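Local coordinates for type I site-specific restriction-modification system, R (Restriction) subunit (Vibrio vulnificus, PDB 3H1T), which is a putative HsdR restriction subunit that probably binds DNA and hydrolyses ATP, its fragment here holding the N-terminal part and the two helicase-like domains, at residues V90-P95 with Q105-Y110; K117-T122 with F130-G135; I443-D448 with L503-L508; H451-R456 with V474-S479. All coordinates share one frame; numbering follows the deposited sequence.

The four contacts form two pairs at opposite sides of the chain's centre. Contacts 1 and 2, centres about 10 Å apart, follow one another along the N-terminal part and meet in one mixed sheet, where strands 86-93 and 118-122 are neighbours; helix 104-114 links them. Contacts 3 and 4, centres about 7 Å apart, share the sheet of the second helicase-like domain: strand 502-505 lies between 441-446 and 474-476, and both segments of contact 4 fall in sequence between those of contact 3. Contact centres of one pair lie 48 to 56 Å from those of the other. A probable nuclease module and the second helicase-like domain are thus built separately, with the first intervening in sequence.

Contact 1. Residues V90-P95 with Q105-Y110; sequences VVEAKP and QQAKDY
With chi1 near -120°, away from a staggered position, and a bend at the next bond, E92 carries its carboxylate across helix 104-114, past Q106 toward the Y110 ring, while its CB rests on A107. The contact of E92 CB with A107 CB is 3.7 Å, and E92 CG meets Q106 CG at 3.6 Å. That second meeting depends on Q106 carrying CG anti to its own backbone N, which brings the methylene to the strand. At the far end of the glutamate, OE2 comes to the edge of the Y110 ring, 3.8 Å from Y110 CE2, the carboxylate and ring planes being inclined by 34°. No hydrogen bond joins the two segments.

Strand and helix belong to a beta-alpha-beta unit, strand 86-93, helix 104-114 and strand 118-122; strand 90-93 and helix 105-110 run roughly antiparallel, at 151°. A107 is small, consistent with the 7.6 Å approach of the axes of 90-93 and 105-110. The sequence E92-A93-K94, with D77 on the adjacent strand 75-81, fits the signature of PD-(D/E)xK nucleases, the usual nuclease of HsdR subunits. D77 accepts a hydrogen bond from A93 N and lies close to E92 OE2, so acidic groups gather here, consistent with a metal-binding nuclease site. K94 NZ approaches E92 OE1 only as a long ion pair of 3.8 Å.

Two residues earlier on the strand, V90 divides its branches between A107 and Y110. Its CG1 lies 3.6 Å from A107 O, whereas CG2 reaches the CB of Y110 at 4.2 Å, the V90 and Y110 side chains crossing almost at right angles.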
loop_
_atom_site.group_PDB
_atom_site.type_symbol
_atom_site.label_atom_id
_atom_site.label_comp_id
_atom_site.label_asym_id
_atom_site.label_seq_id
_atom_site.Cartn_x
_atom_site.Cartn_y
_atom_site.Cartn_z
ATOM N N VAL A 90 -18.544 6.786 -13.941
ATOM C CA VAL A 90 -17.629 6.475 -15.026
ATOM C C VAL A 90 -18.383 6.046 -16.286
ATOM O O VAL A 90 -19.457 5.448 -16.201
ATOM C CB VAL A 90 -16.613 5.382 -14.562
ATOM C CG1 VAL A 90 -17.309 4.042 -14.365
ATOM C CG2 VAL A 90 -15.464 5.299 -15.546
ATOM N N VAL A 91 -17.827 6.367 -17.447
ATOM C CA VAL A 91 -18.476 6.046 -18.708
ATOM C C VAL A 91 -17.611 5.276 -19.700
ATOM O O VAL A 91 -16.439 5.585 -19.898
ATOM C CB VAL A 91 -18.936 7.346 -19.436
ATOM C CG1 VAL A 91 -19.745 6.997 -20.691
ATOM C CG2 VAL A 91 -19.758 8.197 -18.493
ATOM N N GLU A 92 -18.195 4.276 -20.338
ATOM C CA GLU A 92 -17.492 3.515 -21.357
ATOM C C GLU A 92 -18.179 3.900 -22.667
ATOM O O GLU A 92 -19.378 3.685 -22.828
ATOM C CB GLU A 92 -17.622 2.005 -21.109
ATOM C CG GLU A 92 -16.313 1.237 -20.896
ATOM C CD GLU A 92 -15.310 1.364 -22.041
ATOM O OE1 GLU A 92 -15.590 0.881 -23.160
ATOM O OE2 GLU A 92 -14.229 1.950 -21.808
ATOM N N ALA A 93 -17.439 4.482 -23.596
ATOM C CA ALA A 93 -18.043 4.879 -24.857
ATOM C C ALA A 93 -17.684 3.861 -25.919
ATOM O O ALA A 93 -16.691 3.148 -25.798
ATOM C CB ALA A 93 -17.557 6.275 -25.266
ATOM N N LYS A 94 -18.516 3.768 -26.941
ATOM C CA LYS A 94 -18.285 2.845 -28.026
ATOM C C LYS A 94 -18.763 3.549 -29.283
ATOM O O LYS A 94 -19.512 4.521 -29.205
ATOM C CB LYS A 94 -19.064 1.545 -27.805
ATOM C CG LYS A 94 -18.420 0.614 -26.779
ATOM C CD LYS A 94 -17.117 0.002 -27.313
ATOM C CE LYS A 94 -16.243 -0.623 -26.210
ATOM N NZ LYS A 94 -16.852 -1.787 -25.504
ATOM N N PRO A 95 -18.321 3.095 -30.463
ATOM C CA PRO A 95 -18.773 3.748 -31.701
ATOM C C PRO A 95 -20.301 3.677 -31.870
ATOM O O PRO A 95 -20.921 2.701 -31.450
ATOM C CB PRO A 95 -18.022 2.974 -32.787
ATOM C CG PRO A 95 -17.815 1.622 -32.152
ATOM C CD PRO A 95 -17.420 1.966 -30.748
ATOM N N GLN A 105 -20.201 -4.369 -18.850
ATOM C CA GLN A 105 -19.343 -5.039 -17.885
ATOM C C GLN A 105 -17.995 -4.326 -17.777
ATOM O O GLN A 105 -17.419 -4.272 -16.700
ATOM C CB GLN A 105 -19.220 -6.550 -18.206
ATOM C CG GLN A 105 -20.384 -7.369 -17.554
ATOM C CD GLN A 105 -20.428 -8.879 -17.891
ATOM O OE1 GLN A 105 -21.338 -9.594 -17.453
ATOM N NE2 GLN A 105 -19.453 -9.359 -18.659
ATOM N N GLN A 106 -17.512 -3.743 -18.869
ATOM C CA GLN A 106 -16.246 -3.011 -18.809
ATOM C C GLN A 106 -16.384 -1.751 -17.948
ATOM O O GLN A 106 -15.474 -1.382 -17.212
ATOM C CB GLN A 106 -15.774 -2.613 -20.214
ATOM C CG GLN A 106 -14.476 -1.781 -20.220
ATOM C CD GLN A 106 -13.299 -2.504 -19.569
ATOM O OE1 GLN A 106 -12.799 -3.502 -20.096
ATOM N NE2 GLN A 106 -12.860 -2.005 -18.414
ATOM N N ALA A 107 -17.526 -1.083 -18.064
ATOM C CA ALA A 107 -17.779 0.126 -17.293
ATOM C C ALA A 107 -17.977 -0.225 -15.825
ATOM O O ALA A 107 -17.537 0.504 -14.944
ATOM C CB ALA A 107 -19.005 0.849 -17.829
ATOM N N LYS A 108 -18.652 -1.341 -15.569
ATOM C CA LYS A 108 -18.886 -1.798 -14.201
ATOM C C LYS A 108 -17.547 -2.145 -13.540
ATOM O O LYS A 108 -17.338 -1.900 -12.358
ATOM C CB LYS A 108 -19.797 -3.036 -14.194
ATOM C CG LYS A 108 -21.273 -2.724 -14.412
ATOM C CD LYS A 108 -22.153 -3.968 -14.467
ATOM C CE LYS A 108 -21.909 -4.917 -13.300
ATOM N NZ LYS A 108 -23.111 -5.738 -12.979
ATOM N N ASP A 109 -16.636 -2.708 -14.328
ATOM C CA ASP A 109 -15.323 -3.089 -13.828
ATOM C C ASP A 109 -14.501 -1.875 -13.397
ATOM O O ASP A 109 -13.739 -1.964 -12.442
ATOM C CB ASP A 109 -14.555 -3.884 -14.892
ATOM C CG ASP A 109 -13.570 -4.875 -14.286
ATOM O OD1 ASP A 109 -14.008 -5.889 -13.708
ATOM O OD2 ASP A 109 -12.348 -4.638 -14.394
ATOM N N TYR A 110 -14.647 -0.752 -14.096
ATOM C CA TYR A 110 -13.911 0.465 -13.758
ATOM C C TYR A 110 -14.528 1.120 -12.534
ATOM O O TYR A 110 -13.841 1.753 -11.728
ATOM C CB TYR A 110 -13.943 1.475 -14.911
ATOM C CG TYR A 110 -13.045 1.173 -16.087
ATOM C CD1 TYR A 110 -11.672 0.997 -15.922
ATOM C CD2 TYR A 110 -13.565 1.104 -17.376
ATOM C CE1 TYR A 110 -10.830 0.755 -17.019
ATOM C CE2 TYR A 110 -12.742 0.867 -18.478
ATOM C CZ TYR A 110 -11.374 0.692 -18.292
ATOM O OH TYR A 110 -10.568 0.433 -19.379
#

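Contact 2. Residues K117-T122 with F130-G135; sequences KFAYST and FDYTTG
Three backbone hydrogen bonds join A119 to F130 and K117 to Y132, as expected of an antiparallel hairpin. A119 and F130 form a hydrogen-bonded pair, with A119 N to F130 O at 3.1 Å and F130 N to A119 O at 2.9 Å, whereas F118 and D131 are the non-hydrogen-bonded pair beside it. Y132 N closes the end on K117 O at 3.0 Å.

Apolar contact is supplied by K117 CG against T133 CG2 at 3.8 Å and by A119 CB against Y132 CE1 at 4.2 Å.

Ring edges meet oxygens in two places. The Y132 ring turns an edge to K117 O, with Y132 OH bonded to E112. The F118 ring presents its edge to the D131 carboxylate: CE1 lies 3.3 Å from D131 OD2, and the two planes stand 78° apart. D131 gets there with CG anti to its backbone N (chi1 -177°), running alongside the ring.

D131 OD1 also accepts from T133 N at 2.6 Å, an Asx turn. D131 OD2 forms a salt bridge with R152 of helix 146-157. The carboxylate is therefore fixed from both oxygens, and would be expected to attract the slightly positive ring edge of F118, though R152 probably offsets part of the charge.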
loop_
_atom_site.group_PDB
_atom_site.type_symbol
_atom_site.label_atom_id
_atom_site.label_comp_id
_atom_site.label_asym_id
_atom_site.label_seq_id
_atom_site.Cartn_x
_atom_site.Cartn_y
_atom_site.Cartn_z
ATOM N N LYS A 117 -20.176 4.293 -7.577
ATOM C CA LYS A 117 -21.502 3.687 -7.485
ATOM C C LYS A 117 -22.339 3.853 -8.746
ATOM O O LYS A 117 -23.476 3.393 -8.787
ATOM C CB LYS A 117 -22.274 4.314 -6.322
ATOM C CG LYS A 117 -22.436 3.449 -5.089
ATOM C CD LYS A 117 -21.116 3.217 -4.373
ATOM C CE LYS A 117 -21.319 2.434 -3.067
ATOM N NZ LYS A 117 -20.792 1.040 -3.126
ATOM N N PHE A 118 -21.806 4.510 -9.767
ATOM C CA PHE A 118 -22.566 4.698 -10.998
ATOM C C PHE A 118 -21.737 4.374 -12.237
ATOM O O PHE A 118 -20.624 4.863 -12.400
ATOM C CB PHE A 118 -23.103 6.132 -11.059
ATOM C CG PHE A 118 -23.932 6.502 -9.865
ATOM C CD1 PHE A 118 -25.197 5.943 -9.675
ATOM C CD2 PHE A 118 -23.397 7.312 -8.860
ATOM C CE1 PHE A 118 -25.915 6.169 -8.493
ATOM C CE2 PHE A 118 -24.101 7.551 -7.676
ATOM C CZ PHE A 118 -25.363 6.974 -7.490
ATOM N N ALA A 119 -22.277 3.542 -13.114
ATOM C CA ALA A 119 -21.546 3.174 -14.314
ATOM C C ALA A 119 -22.399 3.319 -15.564
ATOM O O ALA A 119 -23.578 2.976 -15.552
ATOM C CB ALA A 119 -21.038 1.729 -14.187
ATOM N N TYR A 120 -21.804 3.816 -16.645
ATOM C CA TYR A 120 -22.531 4.023 -17.891
ATOM C C TYR A 120 -21.850 3.462 -19.118
ATOM O O TYR A 120 -20.643 3.504 -19.257
ATOM C CB TYR A 120 -22.757 5.515 -18.114
ATOM C CG TYR A 120 -23.483 6.154 -16.971
ATOM C CD1 TYR A 120 -24.878 6.127 -16.912
ATOM C CD2 TYR A 120 -22.779 6.694 -15.898
ATOM C CE1 TYR A 120 -25.555 6.619 -15.804
ATOM C CE2 TYR A 120 -23.440 7.186 -14.777
ATOM C CZ TYR A 120 -24.826 7.140 -14.732
ATOM O OH TYR A 120 -25.460 7.579 -13.604
ATOM N N SER A 121 -22.646 2.927 -20.018
ATOM C CA SER A 121 -22.140 2.429 -21.264
ATOM C C SER A 121 -22.958 3.208 -22.282
ATOM O O SER A 121 -24.174 3.329 -22.137
ATOM C CB SER A 121 -22.383 0.927 -21.367
ATOM O OG SER A 121 -21.888 0.461 -22.592
ATOM N N THR A 122 -22.308 3.751 -23.303
ATOM C CA THR A 122 -23.026 4.521 -24.292
ATOM C C THR A 122 -22.409 4.389 -25.661
ATOM O O THR A 122 -21.212 4.140 -25.785
ATOM C CB THR A 122 -23.038 6.006 -23.926
ATOM O OG1 THR A 122 -23.659 6.755 -24.979
ATOM C CG2 THR A 122 -21.611 6.501 -23.721
ATOM N N PHE A 130 -25.851 1.322 -14.900
ATOM C CA PHE A 130 -25.905 0.297 -13.884
ATOM C C PHE A 130 -25.709 1.098 -12.614
ATOM O O PHE A 130 -24.690 1.761 -12.426
ATOM C CB PHE A 130 -24.808 -0.757 -13.963
ATOM C CG PHE A 130 -24.935 -1.789 -12.874
ATOM C CD1 PHE A 130 -25.807 -2.869 -13.016
ATOM C CD2 PHE A 130 -24.276 -1.617 -11.655
ATOM C CE1 PHE A 130 -26.025 -3.756 -11.955
ATOM C CE2 PHE A 130 -24.493 -2.498 -10.588
ATOM C CZ PHE A 130 -25.363 -3.564 -10.737
ATOM N N ASP A 131 -26.697 1.050 -11.740
ATOM C CA ASP A 131 -26.633 1.803 -10.504
ATOM C C ASP A 131 -26.380 0.847 -9.343
ATOM O O ASP A 131 -27.229 0.012 -9.023
ATOM C CB ASP A 131 -27.958 2.545 -10.335
ATOM C CG ASP A 131 -27.995 3.427 -9.109
ATOM O OD1 ASP A 131 -27.361 3.096 -8.092
ATOM O OD2 ASP A 131 -28.695 4.456 -9.159
ATOM N N TYR A 132 -25.211 0.959 -8.719
ATOM C CA TYR A 132 -24.892 0.086 -7.605
ATOM C C TYR A 132 -25.784 0.306 -6.387
ATOM O O TYR A 132 -25.952 -0.609 -5.578
ATOM C CB TYR A 132 -23.415 0.225 -7.212
ATOM C CG TYR A 132 -22.466 -0.336 -8.250
ATOM C CD1 TYR A 132 -22.195 0.370 -9.419
ATOM C CD2 TYR A 132 -21.876 -1.592 -8.083
ATOM C CE1 TYR A 132 -21.363 -0.143 -10.392
ATOM C CE2 TYR A 132 -21.040 -2.125 -9.058
ATOM C CZ TYR A 132 -20.791 -1.395 -10.217
ATOM O OH TYR A 132 -20.007 -1.910 -11.213
ATOM N N THR A 133 -26.374 1.496 -6.264
ATOM C CA THR A 133 -27.232 1.773 -5.117
ATOM C C THR A 133 -28.585 1.059 -5.222
ATOM O O THR A 133 -29.248 0.854 -4.213
ATOM C CB THR A 133 -27.472 3.290 -4.926
ATOM O OG1 THR A 133 -28.278 3.790 -6.001
ATOM C CG2 THR A 133 -26.143 4.045 -4.902
ATOM N N THR A 134 -28.997 0.679 -6.428
ATOM C CA THR A 134 -30.262 -0.036 -6.588
ATOM C C THR A 134 -30.074 -1.408 -7.227
ATOM O O THR A 134 -30.922 -2.287 -7.095
ATOM C CB THR A 134 -31.274 0.728 -7.467
ATOM O OG1 THR A 134 -30.756 0.854 -8.790
ATOM C CG2 THR A 134 -31.544 2.097 -6.908
ATOM N N GLY A 135 -28.965 -1.585 -7.931
ATOM C CA GLY A 135 -28.711 -2.848 -8.586
ATOM C C GLY A 135 -29.482 -2.976 -9.883
ATOM O O GLY A 135 -29.479 -4.038 -10.495
#

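Contact 3. Residues I443-D448 with L503-L508; sequences IVFCVD and LTTSQL
I443 touches L503 through the backbone, its CA lying 3.4 Å from L503 O in a CA-H...O contact. The same oxygen accepts V444 N at 2.8 Å. V444 then returns a bond through its carbonyl oxygen, which takes T505 N at 3.1 Å and also the CA-H of T504. In this way strand 441-446 pairs in parallel with 502-505, the axes of 443-446 and 503-505 being inclined by only 19°.

F445 follows on the face shared with I443, L503 and T505. Its CG is anti to the carbonyl carbon (chi1 -69°), which lays the ring alongside the T505 side chain, pointing the same way; CD1 meets T505 CG2 at 3.6 Å, and the ring edge looks toward S506 O. With T505 OG1 engaged by V477 O, it is the methyl of this threonine that serves the ring.

Parallel strands of this kind form the core of the second RecA-like domain of superfamily 2 helicases. Segment 503-508 itself opens the sequence resembling helicase motif V, and F445 also touches R539, in the GRGTR sequence resembling motif VI.

C446 N reaches T505 O at 2.8 Å, and C446 O receives the CA-H of S506, with 3.3 Å between that oxygen and S506 CA. Beyond it the chain turns into helix 449-462. D448, at the N-cap, bonds H451 N through OD1, while its carbonyl carbon is approached by S506 CB at 3.6 Å.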
loop_
_atom_site.group_PDB
_atom_site.type_symbol
_atom_site.label_atom_id
_atom_site.label_comp_id
_atom_site.label_asym_id
_atom_site.label_seq_id
_atom_site.Cartn_x
_atom_site.Cartn_y
_atom_site.Cartn_z
ATOM N N ILE A 443 19.429 -7.291 1.571
ATOM C CA ILE A 443 19.160 -7.394 3.006
ATOM C C ILE A 443 19.021 -8.869 3.346
ATOM O O ILE A 443 18.249 -9.579 2.712
ATOM C CB ILE A 443 17.838 -6.676 3.424
ATOM C CG1 ILE A 443 17.902 -5.185 3.089
ATOM C CG2 ILE A 443 17.633 -6.802 4.945
ATOM C CD1 ILE A 443 16.602 -4.452 3.339
ATOM N N VAL A 444 19.754 -9.347 4.343
ATOM C CA VAL A 444 19.672 -10.759 4.711
ATOM C C VAL A 444 19.096 -10.933 6.104
ATOM O O VAL A 444 19.675 -10.483 7.086
ATOM C CB VAL A 444 21.075 -11.439 4.649
ATOM C CG1 VAL A 444 20.958 -12.952 4.924
ATOM C CG2 VAL A 444 21.696 -11.211 3.297
ATOM N N PHE A 445 17.951 -11.594 6.179
ATOM C CA PHE A 445 17.284 -11.807 7.450
ATOM C C PHE A 445 17.725 -13.098 8.123
ATOM O O PHE A 445 17.345 -14.196 7.709
ATOM C CB PHE A 445 15.775 -11.803 7.236
ATOM C CG PHE A 445 15.233 -10.457 6.867
ATOM C CD1 PHE A 445 14.910 -9.533 7.852
ATOM C CD2 PHE A 445 15.120 -10.084 5.532
ATOM C CE1 PHE A 445 14.486 -8.249 7.517
ATOM C CE2 PHE A 445 14.693 -8.800 5.185
ATOM C CZ PHE A 445 14.376 -7.881 6.184
ATOM N N CYS A 446 18.508 -12.955 9.187
ATOM C CA CYS A 446 19.038 -14.099 9.913
ATOM C C CYS A 446 18.237 -14.471 11.158
ATOM O O CYS A 446 17.303 -13.764 11.554
ATOM C CB CYS A 446 20.496 -13.822 10.278
ATOM S SG CYS A 446 21.477 -13.280 8.820
ATOM N N VAL A 447 18.614 -15.585 11.774
ATOM C CA VAL A 447 17.954 -16.110 12.968
ATOM C C VAL A 447 18.020 -15.210 14.206
ATOM O O VAL A 447 17.001 -14.958 14.836
ATOM C CB VAL A 447 18.516 -17.502 13.307
ATOM C CG1 VAL A 447 17.822 -18.064 14.530
ATOM C CG2 VAL A 447 18.328 -18.423 12.100
ATOM N N ASP A 448 19.212 -14.762 14.577
ATOM C CA ASP A 448 19.360 -13.847 15.715
ATOM C C ASP A 448 20.520 -12.911 15.425
ATOM O O ASP A 448 21.182 -13.043 14.391
ATOM C CB ASP A 448 19.621 -14.598 17.024
ATOM C CG ASP A 448 20.475 -15.834 16.832
ATOM O OD1 ASP A 448 21.535 -15.756 16.162
ATOM O OD2 ASP A 448 20.075 -16.891 17.370
ATOM N N LEU A 503 23.099 -5.711 4.044
ATOM C CA LEU A 503 22.847 -5.468 5.453
ATOM C C LEU A 503 22.338 -6.790 6.021
ATOM O O LEU A 503 21.525 -7.467 5.388
ATOM C CB LEU A 503 21.760 -4.406 5.673
ATOM C CG LEU A 503 21.944 -2.913 5.371
ATOM C CD1 LEU A 503 20.700 -2.158 5.863
ATOM C CD2 LEU A 503 23.181 -2.392 6.073
ATOM N N THR A 504 22.830 -7.183 7.187
ATOM C CA THR A 504 22.349 -8.402 7.810
ATOM C C THR A 504 21.613 -7.914 9.053
ATOM O O THR A 504 21.988 -6.901 9.657
ATOM C CB THR A 504 23.493 -9.344 8.219
ATOM O OG1 THR A 504 24.295 -8.713 9.218
ATOM C CG2 THR A 504 24.363 -9.663 7.022
ATOM N N THR A 505 20.556 -8.620 9.415
ATOM C CA THR A 505 19.773 -8.260 10.572
ATOM C C THR A 505 19.032 -9.526 10.988
ATOM O O THR A 505 19.257 -10.596 10.430
ATOM C CB THR A 505 18.751 -7.177 10.186
ATOM O OG1 THR A 505 18.080 -6.705 11.351
ATOM C CG2 THR A 505 17.738 -7.755 9.222
ATOM N N SER A 506 18.175 -9.406 11.985
ATOM C CA SER A 506 17.390 -10.542 12.417
ATOM C C SER A 506 15.919 -10.101 12.437
ATOM O O SER A 506 15.106 -10.551 11.607
ATOM C CB SER A 506 17.855 -11.025 13.798
ATOM O OG SER A 506 18.156 -9.939 14.654
ATOM N N GLN A 507 15.600 -9.181 13.347
ATOM C CA GLN A 507 14.244 -8.673 13.503
ATOM C C GLN A 507 14.078 -7.181 13.165
ATOM O O GLN A 507 13.173 -6.815 12.415
ATOM C CB GLN A 507 13.773 -8.928 14.934
ATOM C CG GLN A 507 12.269 -8.842 15.099
ATOM C CD GLN A 507 11.536 -9.979 14.390
ATOM O OE1 GLN A 507 12.037 -11.101 14.318
ATOM N NE2 GLN A 507 10.336 -9.695 13.882
ATOM N N LEU A 508 14.959 -6.335 13.691
ATOM C CA LEU A 508 14.904 -4.888 13.473
ATOM C C LEU A 508 14.515 -4.340 12.083
ATOM O O LEU A 508 13.769 -3.356 11.989
ATOM C CB LEU A 508 16.235 -4.262 13.872
ATOM C CG LEU A 508 16.171 -2.735 13.907
ATOM C CD1 LEU A 508 15.324 -2.307 15.092
ATOM C CD2 LEU A 508 17.574 -2.152 14.014
#

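Contact 4. Residues H451-R456 with V474-S479; sequences HADEMR and VARVTS
R476 and R456 bury the most surface here, and V474 adds the apolar end. R476 stretches its aliphatic part over helix 449-462: CD lies 3.7 Å from A452 CB and 3.6 Å from D453 N. Its guanidinium is sandwiched, with D453 CB over one face and T478 CG2 over the opposite one, while E481 makes a salt bridge to NH2.

R456 crosses R476 at about a right angle. With CG anti to the backbone N, R456 sets that carbon 3.8 Å from V474 CG1, and CD comes to 3.7 Å from R476 N. The bend at chi3 (68°) then carries the guanidinium back to D453, whose OD1 lies in its plane, 3.1 Å from R456 NH2. The hydrogen bond is nearly straight (165°), although it comes from above the carboxylate plane.

A water ties the groups together, donating to D453 OD1 at 2.7 Å and accepting from R476 NE at 2.8 Å, and weakly from R456 NE. D453, which also binds R457 through OD2, probably eases the proximity of the two arginines.

Helix 451-456 runs nearly antiparallel to strand 474-476 and packs on the parallel part of the sheet, as in RecA-like helicase domains.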
loop_
_atom_site.group_PDB
_atom_site.type_symbol
_atom_site.label_atom_id
_atom_site.label_comp_id
_atom_site.label_asym_id
_atom_site.label_seq_id
_atom_site.Cartn_x
_atom_site.Cartn_y
_atom_site.Cartn_z
ATOM N N HIS A 451 23.686 -14.628 14.630
ATOM C CA HIS A 451 23.674 -15.178 13.269
ATOM C C HIS A 451 24.020 -14.089 12.245
ATOM O O HIS A 451 24.770 -14.319 11.291
ATOM C CB HIS A 451 22.285 -15.755 12.947
ATOM C CG HIS A 451 22.240 -16.577 11.696
ATOM N ND1 HIS A 451 21.074 -16.801 10.997
ATOM C CD2 HIS A 451 23.209 -17.251 11.034
ATOM C CE1 HIS A 451 21.325 -17.579 9.961
ATOM N NE2 HIS A 451 22.614 -17.867 9.960
ATOM N N ALA A 452 23.445 -12.904 12.441
ATOM C CA ALA A 452 23.672 -11.760 11.559
ATOM C C ALA A 452 25.145 -11.364 11.507
ATOM O O ALA A 452 25.651 -11.006 10.442
ATOM C CB ALA A 452 22.828 -10.573 12.017
ATOM N N ASP A 453 25.831 -11.434 12.650
ATOM C CA ASP A 453 27.256 -11.086 12.717
ATOM C C ASP A 453 28.139 -12.119 12.033
ATOM O O ASP A 453 29.142 -11.777 11.428
ATOM C CB ASP A 453 27.714 -10.939 14.172
ATOM C CG ASP A 453 29.218 -10.653 14.294
ATOM O OD1 ASP A 453 29.669 -9.521 13.972
ATOM O OD2 ASP A 453 29.950 -11.579 14.711
ATOM N N GLU A 454 27.774 -13.387 12.142
ATOM C CA GLU A 454 28.558 -14.434 11.514
ATOM C C GLU A 454 28.320 -14.371 10.019
ATOM O O GLU A 454 29.239 -14.594 9.231
ATOM C CB GLU A 454 28.159 -15.794 12.087
ATOM C CG GLU A 454 28.002 -15.748 13.604
ATOM C CD GLU A 454 28.206 -17.094 14.287
ATOM O OE1 GLU A 454 27.381 -18.010 14.077
ATOM O OE2 GLU A 454 29.200 -17.231 15.037
HETATM N N MSE A 455 27.086 -14.046 9.634
HETATM C CA MSE A 455 26.715 -13.931 8.219
HETATM C C MSE A 455 27.495 -12.772 7.602
HETATM O O MSE A 455 28.041 -12.885 6.508
HETATM C CB MSE A 455 25.202 -13.687 8.075
HETATM C CG MSE A 455 24.730 -13.503 6.631
HETATM SE SE MSE A 455 24.905 -15.075 5.490
HETATM C CE MSE A 455 23.465 -16.113 6.226
ATOM N N ARG A 456 27.555 -11.660 8.325
ATOM C CA ARG A 456 28.275 -10.477 7.870
ATOM C C ARG A 456 29.755 -10.767 7.643
ATOM O O ARG A 456 30.298 -10.412 6.602
ATOM C CB ARG A 456 28.152 -9.331 8.883
ATOM C CG ARG A 456 29.058 -8.140 8.560
ATOM C CD ARG A 456 29.204 -7.168 9.734
ATOM N NE ARG A 456 29.940 -7.745 10.853
ATOM C CZ ARG A 456 31.265 -7.865 10.907
ATOM N NH1 ARG A 456 32.023 -7.446 9.899
ATOM N NH2 ARG A 456 31.836 -8.416 11.974
ATOM N N VAL A 474 29.555 -4.972 3.540
ATOM C CA VAL A 474 28.532 -5.699 4.270
ATOM C C VAL A 474 28.489 -5.027 5.620
ATOM O O VAL A 474 29.510 -4.562 6.123
ATOM C CB VAL A 474 28.869 -7.166 4.548
ATOM C CG1 VAL A 474 27.604 -7.859 5.036
ATOM C CG2 VAL A 474 29.430 -7.849 3.319
ATOM N N ALA A 475 27.310 -4.959 6.210
ATOM C CA ALA A 475 27.197 -4.339 7.506
ATOM C C ALA A 475 26.026 -4.965 8.215
ATOM O O ALA A 475 25.047 -5.378 7.594
ATOM C CB ALA A 475 26.992 -2.836 7.358
ATOM N N ARG A 476 26.143 -5.054 9.528
ATOM C CA ARG A 476 25.091 -5.607 10.341
ATOM C C ARG A 476 24.297 -4.482 11.005
ATOM O O ARG A 476 24.872 -3.547 11.566
ATOM C CB ARG A 476 25.683 -6.523 11.407
ATOM C CG ARG A 476 24.679 -6.896 12.480
ATOM C CD ARG A 476 25.178 -8.010 13.373
ATOM N NE ARG A 476 26.020 -7.502 14.447
ATOM C CZ ARG A 476 25.893 -7.861 15.719
ATOM N NH1 ARG A 476 24.964 -8.734 16.092
ATOM N NH2 ARG A 476 26.681 -7.322 16.627
ATOM N N VAL A 477 22.973 -4.560 10.900
ATOM C CA VAL A 477 22.090 -3.584 11.526
ATOM C C VAL A 477 21.235 -4.354 12.523
ATOM O O VAL A 477 20.269 -5.037 12.155
ATOM C CB VAL A 477 21.172 -2.877 10.503
ATOM C CG1 VAL A 477 20.082 -2.120 11.242
ATOM C CG2 VAL A 477 21.980 -1.913 9.633
ATOM N N THR A 478 21.606 -4.243 13.787
ATOM C CA THR A 478 20.910 -4.940 14.844
ATOM C C THR A 478 20.852 -4.032 16.054
ATOM O O THR A 478 21.475 -2.971 16.057
ATOM C CB THR A 478 21.664 -6.239 15.209
ATOM O OG1 THR A 478 21.173 -6.738 16.445
ATOM C CG2 THR A 478 23.138 -5.982 15.369
ATOM N N SER A 479 20.107 -4.439 17.077
ATOM C CA SER A 479 19.992 -3.621 18.281
ATOM C C SER A 479 21.350 -3.443 18.950
ATOM O O SER A 479 21.660 -2.374 19.472
ATOM C CB SER A 479 19.025 -4.268 19.270
ATOM O OG SER A 479 17.881 -4.782 18.601
HETATM O O HOH W 1 28.703 -7.038 13.616
#